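Local coordinates for protein trehalose-6-phosphate phosphatase (Cryptococcus neoformans, PDB 5DX9) that belongs to the trehalose-phosphatase family of the HAD clan and holds a magnesium ion and a bound glycan in its pocket, at residues C55-P58 with K59-V62; N103-E106 with A107-M110; S164-A167 with P168-I172. All blocks are in the same frame, centred on the assembly; numbering follows the deposited sequence.

Contact 1: residues C55-P58 with K59-V62; sequences CKDP and KNVV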
ATOM      1  N   CYS A  55     -15.270   1.151  -8.291  1.00 56.69           N
ATOM      2  CA  CYS A  55     -16.012   0.826  -7.078  1.00 57.85           C
ATOM      3  C   CYS A  55     -17.475   0.522  -7.394  1.00 58.30           C
ATOM      4  O   CYS A  55     -18.107  -0.295  -6.724  1.00 57.96           O
ATOM      5  CB  CYS A  55     -15.915   1.972  -6.068  1.00 58.36           C
ATOM      6  SG  CYS A  55     -14.260   2.225  -5.384  1.00 58.21           S
ATOM      7  N   LYS A  56     -18.001   1.186  -8.420  1.00 57.63           N
ATOM      8  CA  LYS A  56     -19.381   0.992  -8.860  1.00 59.86           C
ATOM      9  C   LYS A  56     -19.656  -0.456  -9.264  1.00 58.57           C
ATOM     10  O   LYS A  56     -20.782  -0.940  -9.144  1.00 60.40           O
ATOM     11  CB  LYS A  56     -19.694   1.931 -10.028  1.00 62.02           C
ATOM     12  CG  LYS A  56     -21.027   1.674 -10.721  1.00 68.25           C
ATOM     13  CD  LYS A  56     -22.179   2.401 -10.036  1.00 71.57           C
ATOM     14  CE  LYS A  56     -23.503   2.139 -10.752  1.00 74.01           C
ATOM     15  NZ  LYS A  56     -23.490   2.601 -12.175  1.00 71.34           N
ATOM     16  N   ASP A  57     -18.624  -1.144  -9.741  1.00 57.52           N
ATOM     17  CA  ASP A  57     -18.753  -2.543 -10.134  1.00 54.36           C
ATOM     18  C   ASP A  57     -18.732  -3.454  -8.911  1.00 57.94           C
ATOM     19  O   ASP A  57     -17.761  -3.472  -8.156  1.00 58.97           O
ATOM     20  CB  ASP A  57     -17.635  -2.935 -11.106  1.00 55.24           C
ATOM     21  CG  ASP A  57     -17.823  -4.323 -11.700  1.00 55.75           C
ATOM     22  OD1 ASP A  57     -18.663  -5.100 -11.194  1.00 55.20           O
ATOM     23  OD2 ASP A  57     -17.116  -4.645 -12.677  1.00 55.64           O
ATOM     24  N   PRO A  58     -19.815  -4.219  -8.713  1.00 57.20           N
ATOM     25  CA  PRO A  58     -19.914  -5.197  -7.623  1.00 57.60           C
ATOM     26  C   PRO A  58     -18.889  -6.322  -7.756  1.00 54.78           C
ATOM     27  O   PRO A  58     -18.602  -7.011  -6.781  1.00 56.71           O
ATOM     28  CB  PRO A  58     -21.340  -5.740  -7.767  1.00 59.20           C
ATOM     29  CG  PRO A  58     -22.079  -4.680  -8.523  1.00 59.16           C
ATOM     30  CD  PRO A  58     -21.074  -4.101  -9.466  1.00 56.42           C
ATOM     31  N   LYS A  59     -18.352  -6.501  -8.959  1.00 54.95           N
ATOM     32  CA  LYS A  59     -17.351  -7.532  -9.209  1.00 57.04           C
ATOM     33  C   LYS A  59     -16.003  -7.151  -8.597  1.00 55.84           C
ATOM     34  O   LYS A  59     -15.145  -8.006  -8.372  1.00 53.00           O
ATOM     35  CB  LYS A  59     -17.203  -7.774 -10.715  1.00 55.35           C
ATOM     36  CG  LYS A  59     -18.322  -8.609 -11.323  1.00 59.11           C
ATOM     37  CD  LYS A  59     -18.341  -8.518 -12.843  1.00 60.66           C
ATOM     38  CE  LYS A  59     -19.424  -7.559 -13.330  1.00 62.97           C
ATOM     39  NZ  LYS A  59     -19.507  -7.507 -14.822  1.00 64.79           N
ATOM     40  N   ASN A  60     -15.835  -5.863  -8.319  1.00 53.66           N
ATOM     41  CA  ASN A  60     -14.570  -5.344  -7.808  1.00 54.16           C
ATOM     42  C   ASN A  60     -14.531  -5.168  -6.292  1.00 55.65           C
ATOM     43  O   ASN A  60     -15.512  -4.754  -5.673  1.00 56.86           O
ATOM     44  CB  ASN A  60     -14.251  -4.004  -8.472  1.00 51.37           C
ATOM     45  CG  ASN A  60     -13.903  -4.149  -9.937  1.00 51.53           C
ATOM     46  OD1 ASN A  60     -13.437  -5.200 -10.373  1.00 49.94           O
ATOM     47  ND2 ASN A  60     -14.125  -3.091 -10.706  1.00 52.79           N
ATOM     48  N   VAL A  61     -13.386  -5.496  -5.703  1.00 55.81           N
ATOM     49  CA  VAL A  61     -13.083  -5.100  -4.330  1.00 54.36           C
ATOM     50  C   VAL A  61     -11.900  -4.145  -4.367  1.00 52.11           C
ATOM     51  O   VAL A  61     -10.769  -4.558  -4.623  1.00 52.51           O
ATOM     52  CB  VAL A  61     -12.761  -6.299  -3.433  1.00 50.79           C
ATOM     53  CG1 VAL A  61     -12.108  -5.830  -2.139  1.00 50.69           C
ATOM     54  CG2 VAL A  61     -14.024  -7.091  -3.147  1.00 55.00           C
ATOM     55  N   VAL A  62     -12.169  -2.869  -4.122  1.00 50.39           N
ATOM     56  CA  VAL A  62     -11.178  -1.825  -4.342  1.00 50.77           C
ATOM     57  C   VAL A  62     -10.664  -1.224  -3.035  1.00 54.30           C
ATOM     58  O   VAL A  62     -11.443  -0.820  -2.171  1.00 53.47           O
ATOM     59  CB  VAL A  62     -11.753  -0.701  -5.216  1.00 52.86           C
ATOM     60  CG1 VAL A  62     -10.645   0.222  -5.693  1.00 51.30           C
ATOM     61  CG2 VAL A  62     -12.509  -1.294  -6.397  1.00 53.17           C
TER
HETATM   62  O   HOH W   1     -16.829  -2.229  -5.403  1.00 54.90           O
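Asp57 turns its carboxylate to the backbone N-H of Lys59. CG of Asp57 stands anti to its backbone N (chi1 -172°), which carries the carboxylate forward over the turn. OD1 of Asp57 accepts from the backbone N of Lys59 at 2.7 Å, and the N-H comes from above the carboxylate plane. The lysine chain crosses the aspartate at a slant, bent at CG-CD, so that its CE lies 3.3 Å from Asp57 OD1. OD2 also makes a salt bridge to Arg21, though its position is less certain.

A type I beta turn runs from Asp57 to Asn60. Asn60 N donates a hydrogen bond to Asp57 O at 3.1 Å and closes it. ND2 of Asn60 lies 3.5 Å from CB of Asp57. OD1 of Asn60 accepts from Arg21 and its ND2 donates to Leu54 O and Tyr15. Deeper in, SG of Cys55 rests 3.9 Å from CB of Val62. Water 1 lies between Cys55 O and Asn60 O.

The turn leads from helix 45-56 into strand 60-65, the second half of the beta-alpha-beta unit that starts at strand 21-25. Strand 21-25 flanks Asn60 and Val61, and Leu83 touches both Cys55 and Val62.

Contact 2: residues N103-E106 with A107-M110; sequences NMTE and ALDM
Thr105 and Leu108 make the closely packed part of this turn. The two side chains cross at about a right angle. CD1 of Leu108 reaches back over the threonine, 3.7 Å from its CA and 4.0 Å from its CB. CG of Leu108 stands anti to the carbonyl carbon (chi1 -57°), which aims the branch back along the turn. Met110, a selenomethionine, comes to the same threonine with its selenium, SE lying 4.2 Å from Thr105 CB. Bends at its second and third torsions fold this side chain back on itself. Under these side chains a type I beta turn runs from Thr105 to Leu108. Leu108 N donates to Thr105 O at 2.8 Å, from above the carbonyl plane.

The other side is looser. Glu106 and Ala107 occupy the two corner positions of the turn, and both are exposed. Their side chains start away from the facing residues. Water 2 joins two backbone oxygens on the side where Met110 lies, donating to Leu108 O at 2.8 Å and more distantly to Glu106 O at 3.3 Å.

Leu108 and Met110 rest against Pro185 of strand 180-185, and Ala137 lies against Met110. Ser91 touches Thr105 and also shares a backbone hydrogen bond with Met104.

The polar grip across the two segments is thus a backbone one, while the side chains meet through carbon and selenium. The hydrogen bond from Leu108 N closes the turn, and the water adds a longer, looser link.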
ATOM      1  N   ASN A 103      -8.073  -0.391  14.162  1.00 66.99           N
ATOM      2  CA  ASN A 103      -6.692  -0.196  14.592  1.00 65.90           C
ATOM      3  C   ASN A 103      -5.949  -1.524  14.685  1.00 67.95           C
ATOM      4  O   ASN A 103      -6.199  -2.329  15.582  1.00 66.74           O
ATOM      5  CB  ASN A 103      -6.632   0.530  15.936  1.00 68.51           C
ATOM      6  CG  ASN A 103      -5.222   0.980  16.297  1.00 68.91           C
ATOM      7  OD1 ASN A 103      -4.231   0.423  15.818  1.00 63.86           O
ATOM      8  ND2 ASN A 103      -5.127   1.997  17.147  1.00 66.48           N
HETATM    9  N   MSE A 104      -5.026  -1.734  13.755  1.00 66.21           N
HETATM   10  CA  MSE A 104      -4.252  -2.967  13.687  1.00 66.83           C
HETATM   11  C   MSE A 104      -3.121  -2.981  14.717  1.00 67.68           C
HETATM   12  O   MSE A 104      -2.392  -3.968  14.841  1.00 68.22           O
HETATM   13  CB  MSE A 104      -3.679  -3.143  12.277  1.00 67.50           C
HETATM   14  CG  MSE A 104      -3.811  -4.541  11.693  1.00 76.58           C
HETATM   15 SE   MSE A 104      -5.667  -5.069  11.427  1.00136.87          SE
HETATM   16  CE  MSE A 104      -6.418  -3.324  10.997  1.00 75.29           C
ATOM     17  N   THR A 105      -2.985  -1.887  15.462  1.00 64.82           N
ATOM     18  CA  THR A 105      -1.827  -1.690  16.330  1.00 64.15           C
ATOM     19  C   THR A 105      -2.135  -1.764  17.826  1.00 63.92           C
ATOM     20  O   THR A 105      -1.230  -1.629  18.651  1.00 59.90           O
ATOM     21  CB  THR A 105      -1.164  -0.328  16.053  1.00 62.75           C
ATOM     22  OG1 THR A 105      -2.046   0.724  16.466  1.00 59.91           O
ATOM     23  CG2 THR A 105      -0.854  -0.175  14.570  1.00 61.48           C
ATOM     24  N   GLU A 106      -3.402  -1.978  18.173  1.00 65.30           N
ATOM     25  CA  GLU A 106      -3.829  -1.976  19.571  1.00 67.23           C
ATOM     26  C   GLU A 106      -2.979  -2.879  20.462  1.00 65.11           C
ATOM     27  O   GLU A 106      -2.671  -2.524  21.600  1.00 64.68           O
ATOM     28  CB  GLU A 106      -5.297  -2.392  19.678  1.00 71.63           C
ATOM     29  CG  GLU A 106      -6.281  -1.239  19.598  1.00 74.18           C
ATOM     30  CD  GLU A 106      -7.080  -1.067  20.878  1.00 81.61           C
ATOM     31  OE1 GLU A 106      -6.785  -1.774  21.866  1.00 82.93           O
ATOM     32  OE2 GLU A 106      -8.006  -0.226  20.893  1.00 83.40           O
ATOM     33  N   ALA A 107      -2.592  -4.037  19.936  1.00 59.89           N
ATOM     34  CA  ALA A 107      -1.842  -5.018  20.715  1.00 62.03           C
ATOM     35  C   ALA A 107      -0.331  -4.806  20.631  1.00 62.44           C
ATOM     36  O   ALA A 107       0.446  -5.640  21.100  1.00 60.08           O
ATOM     37  CB  ALA A 107      -2.198  -6.427  20.257  1.00 61.77           C
ATOM     38  N   LEU A 108       0.084  -3.692  20.039  1.00 60.72           N
ATOM     39  CA  LEU A 108       1.505  -3.429  19.835  1.00 58.46           C
ATOM     40  C   LEU A 108       2.039  -2.364  20.793  1.00 56.25           C
ATOM     41  O   LEU A 108       1.298  -1.492  21.248  1.00 56.25           O
ATOM     42  CB  LEU A 108       1.761  -3.005  18.387  1.00 56.35           C
ATOM     43  CG  LEU A 108       1.300  -3.991  17.312  1.00 58.00           C
ATOM     44  CD1 LEU A 108       1.470  -3.392  15.924  1.00 54.98           C
ATOM     45  CD2 LEU A 108       2.061  -5.300  17.433  1.00 57.36           C
ATOM     46  N   ASP A 109       3.332  -2.448  21.089  1.00 55.65           N
ATOM     47  CA  ASP A 109       4.003  -1.481  21.952  1.00 54.96           C
ATOM     48  C   ASP A 109       4.305  -0.202  21.174  1.00 55.40           C
ATOM     49  O   ASP A 109       5.136  -0.199  20.265  1.00 51.16           O
ATOM     50  CB  ASP A 109       5.290  -2.087  22.524  1.00 55.07           C
ATOM     51  CG  ASP A 109       6.096  -1.092  23.342  1.00 56.35           C
ATOM     52  OD1 ASP A 109       5.493  -0.159  23.915  1.00 54.19           O
ATOM     53  OD2 ASP A 109       7.335  -1.249  23.412  1.00 57.38           O
HETATM   54  N   MSE A 110       3.629   0.885  21.537  1.00 53.30           N
HETATM   55  CA  MSE A 110       3.733   2.132  20.785  1.00 52.12           C
HETATM   56  C   MSE A 110       4.461   3.232  21.554  1.00 51.10           C
HETATM   57  O   MSE A 110       4.384   4.410  21.193  1.00 51.12           O
HETATM   58  CB  MSE A 110       2.337   2.618  20.384  1.00 52.27           C
HETATM   59  CG  MSE A 110       1.536   1.610  19.568  1.00 58.75           C
HETATM   60 SE   MSE A 110       2.245   1.349  17.762  1.00 63.20          SE
HETATM   61  CE  MSE A 110       1.821   3.107  17.028  1.00 47.36           C
TER
HETATM   62  O   HOH W   2      -0.875   0.212  21.858  1.00 56.49           O

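Contact 3: residues S164-A167 with P168-I172; sequences SSLA and PRRPI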
ATOM      1  N   SER A 164      21.055   3.348  14.822  1.00 54.62           N
ATOM      2  CA  SER A 164      22.089   2.930  15.762  1.00 55.02           C
ATOM      3  C   SER A 164      21.600   2.857  17.207  1.00 56.05           C
ATOM      4  O   SER A 164      21.996   1.958  17.946  1.00 57.04           O
ATOM      5  CB  SER A 164      23.297   3.870  15.677  1.00 57.48           C
ATOM      6  OG  SER A 164      22.989   5.158  16.186  1.00 60.84           O
ATOM      7  N   SER A 165      20.743   3.791  17.613  1.00 54.64           N
ATOM      8  CA  SER A 165      20.397   3.909  19.028  1.00 58.58           C
ATOM      9  C   SER A 165      18.942   3.585  19.370  1.00 59.06           C
ATOM     10  O   SER A 165      18.622   3.359  20.535  1.00 62.66           O
ATOM     11  CB  SER A 165      20.718   5.322  19.530  1.00 61.54           C
ATOM     12  OG  SER A 165      19.709   6.246  19.161  1.00 59.73           O
ATOM     13  N   LEU A 166      18.059   3.562  18.377  1.00 52.94           N
ATOM     14  CA  LEU A 166      16.641   3.393  18.678  1.00 54.10           C
ATOM     15  C   LEU A 166      16.037   2.107  18.109  1.00 53.61           C
ATOM     16  O   LEU A 166      15.358   1.370  18.825  1.00 50.83           O
ATOM     17  CB  LEU A 166      15.852   4.600  18.173  1.00 54.82           C
ATOM     18  CG  LEU A 166      14.401   4.662  18.648  1.00 55.09           C
ATOM     19  CD1 LEU A 166      14.326   4.318  20.126  1.00 57.41           C
ATOM     20  CD2 LEU A 166      13.802   6.035  18.384  1.00 51.13           C
ATOM     21  N   ALA A 167      16.280   1.851  16.826  1.00 47.51           N
ATOM     22  CA  ALA A 167      15.704   0.692  16.145  1.00 52.68           C
ATOM     23  C   ALA A 167      15.980  -0.629  16.871  1.00 48.84           C
ATOM     24  O   ALA A 167      15.053  -1.393  17.131  1.00 48.82           O
ATOM     25  CB  ALA A 167      16.218   0.618  14.710  1.00 51.18           C
ATOM     26  N   PRO A 168      17.255  -0.894  17.205  1.00 53.53           N
ATOM     27  CA  PRO A 168      17.654  -2.164  17.824  1.00 53.21           C
ATOM     28  C   PRO A 168      16.975  -2.472  19.160  1.00 53.12           C
ATOM     29  O   PRO A 168      17.115  -3.590  19.648  1.00 57.33           O
ATOM     30  CB  PRO A 168      19.163  -1.989  18.028  1.00 53.75           C
ATOM     31  CG  PRO A 168      19.569  -1.008  16.993  1.00 52.82           C
ATOM     32  CD  PRO A 168      18.424  -0.045  16.914  1.00 52.78           C
ATOM     33  N   ARG A 169      16.262  -1.512  19.742  1.00 53.62           N
ATOM     34  CA  ARG A 169      15.629  -1.750  21.036  1.00 52.71           C
ATOM     35  C   ARG A 169      14.150  -1.383  21.057  1.00 52.56           C
ATOM     36  O   ARG A 169      13.529  -1.351  22.119  1.00 54.41           O
ATOM     37  CB  ARG A 169      16.371  -0.990  22.140  1.00 58.60           C
ATOM     38  CG  ARG A 169      16.595   0.493  21.871  1.00 60.92           C
ATOM     39  CD  ARG A 169      17.511   1.093  22.935  1.00 66.27           C
ATOM     40  NE  ARG A 169      17.873   2.480  22.651  1.00 65.70           N
ATOM     41  CZ  ARG A 169      17.216   3.537  23.119  1.00 67.61           C
ATOM     42  NH1 ARG A 169      16.154   3.373  23.897  1.00 66.78           N
ATOM     43  NH2 ARG A 169      17.621   4.763  22.807  1.00 62.33           N
ATOM     44  N   ARG A 170      13.587  -1.118  19.886  1.00 49.18           N
ATOM     45  CA  ARG A 170      12.172  -0.785  19.790  1.00 50.76           C
ATOM     46  C   ARG A 170      11.517  -1.549  18.644  1.00 47.04           C
ATOM     47  O   ARG A 170      12.150  -1.794  17.620  1.00 48.00           O
ATOM     48  CB  ARG A 170      11.986   0.723  19.599  1.00 53.55           C
ATOM     49  CG  ARG A 170      12.558   1.576  20.726  1.00 56.21           C
ATOM     50  CD  ARG A 170      11.838   1.325  22.046  1.00 57.00           C
ATOM     51  NE  ARG A 170      12.228   2.286  23.077  1.00 63.55           N
ATOM     52  CZ  ARG A 170      13.157   2.064  24.005  1.00 64.82           C
ATOM     53  NH1 ARG A 170      13.799   0.903  24.045  1.00 61.97           N
ATOM     54  NH2 ARG A 170      13.443   3.000  24.899  1.00 61.93           N
ATOM     55  N   PRO A 171      10.246  -1.941  18.823  1.00 49.78           N
ATOM     56  CA  PRO A 171       9.482  -2.654  17.797  1.00 46.18           C
ATOM     57  C   PRO A 171       9.072  -1.730  16.658  1.00 46.15           C
ATOM     58  O   PRO A 171       7.881  -1.550  16.401  1.00 45.89           O
ATOM     59  CB  PRO A 171       8.258  -3.157  18.561  1.00 47.86           C
ATOM     60  CG  PRO A 171       8.067  -2.148  19.632  1.00 50.85           C
ATOM     61  CD  PRO A 171       9.453  -1.729  20.047  1.00 49.04           C
ATOM     62  N   ILE A 172      10.060  -1.156  15.981  1.00 44.35           N
ATOM     63  CA  ILE A 172       9.806  -0.209  14.904  1.00 46.41           C
ATOM     64  C   ILE A 172      10.527  -0.606  13.626  1.00 46.55           C
ATOM     65  O   ILE A 172      11.478  -1.385  13.654  1.00 47.91           O
ATOM     66  CB  ILE A 172      10.262   1.215  15.278  1.00 44.83           C
ATOM     67  CG1 ILE A 172      11.789   1.267  15.370  1.00 45.96           C
ATOM     68  CG2 ILE A 172       9.614   1.670  16.578  1.00 45.15           C
ATOM     69  CD1 ILE A 172      12.346   2.615  15.789  1.00 50.19           C
TER
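The guanidinium of Arg169 has CD1 of Leu166 over one face, 4.1 Å above the plane and offset toward the rim. At its edge, near the plane, lies the carbonyl oxygen of Ser165. NE of Arg169 points to Ser165 O, but at 2.4 Å and a bent 125° the modelled bond is too short to be trusted in detail. The arginine is extended from CG to NE. Its CG sits between the backbone N and the carbonyl carbon (chi1 52°), which turns the chain back over the helix end.

The same CD1 of Leu166 stands obliquely to the guanidinium of Arg170. This second arginine chain bends at its second torsion. Its CG comes 3.3 Å from Leu166 CD1, and the two side chains cross at about a right angle. NH1 of Arg170 donates to Arg169 O at 3.0 Å, with the oxygen almost in the guanidinium plane. NH2 forms a salt bridge with Glu115. Near Glu115, Val116 and Ile119 of helix 112-125 also touch Leu166.

Ile172 closes the apolar side, its CD1 lying 3.9 Å from Ala167 CA and 4.1 Å from Leu166 CG. Trp112 touches this isoleucine too.

Two backbone bonds carry the chain round. Arg169 N donates to Leu166 O at 3.2 Å, and Arg170 N to Ala167 O at 3.1 Å. Pro171 then centres an inverse gamma turn. This is the C-terminal end of helix 148-166, where the chain turns into the edge strand 172-177 of the four-stranded antiparallel sheet.

How the contacts relate
All three contacts are turns between successive elements, met in series along the chain. Contacts 1 and 2 adjoin the mixed sheet (strands 60-65 and 102-103); contact 3 leads to the four-stranded one. The centre of contact 1 is about 30 Å from that of contact 2 and about 41 Å from that of contact 3. Contacts 2 and 3 are neighbours, with centres about 17 Å apart. They touch where Asp109 O packs 3.6 Å from Pro171 CG. Contact 2 leads on to helix 112-125, which flanks contact 3. The side chains of Val62, Met110 and Ile172 each lie about 14 Å from the bound 6-O-phosphono-alpha-D-glucopyranose. The magnesium ion is held elsewhere, at Asn26, Asp28 and Asp212.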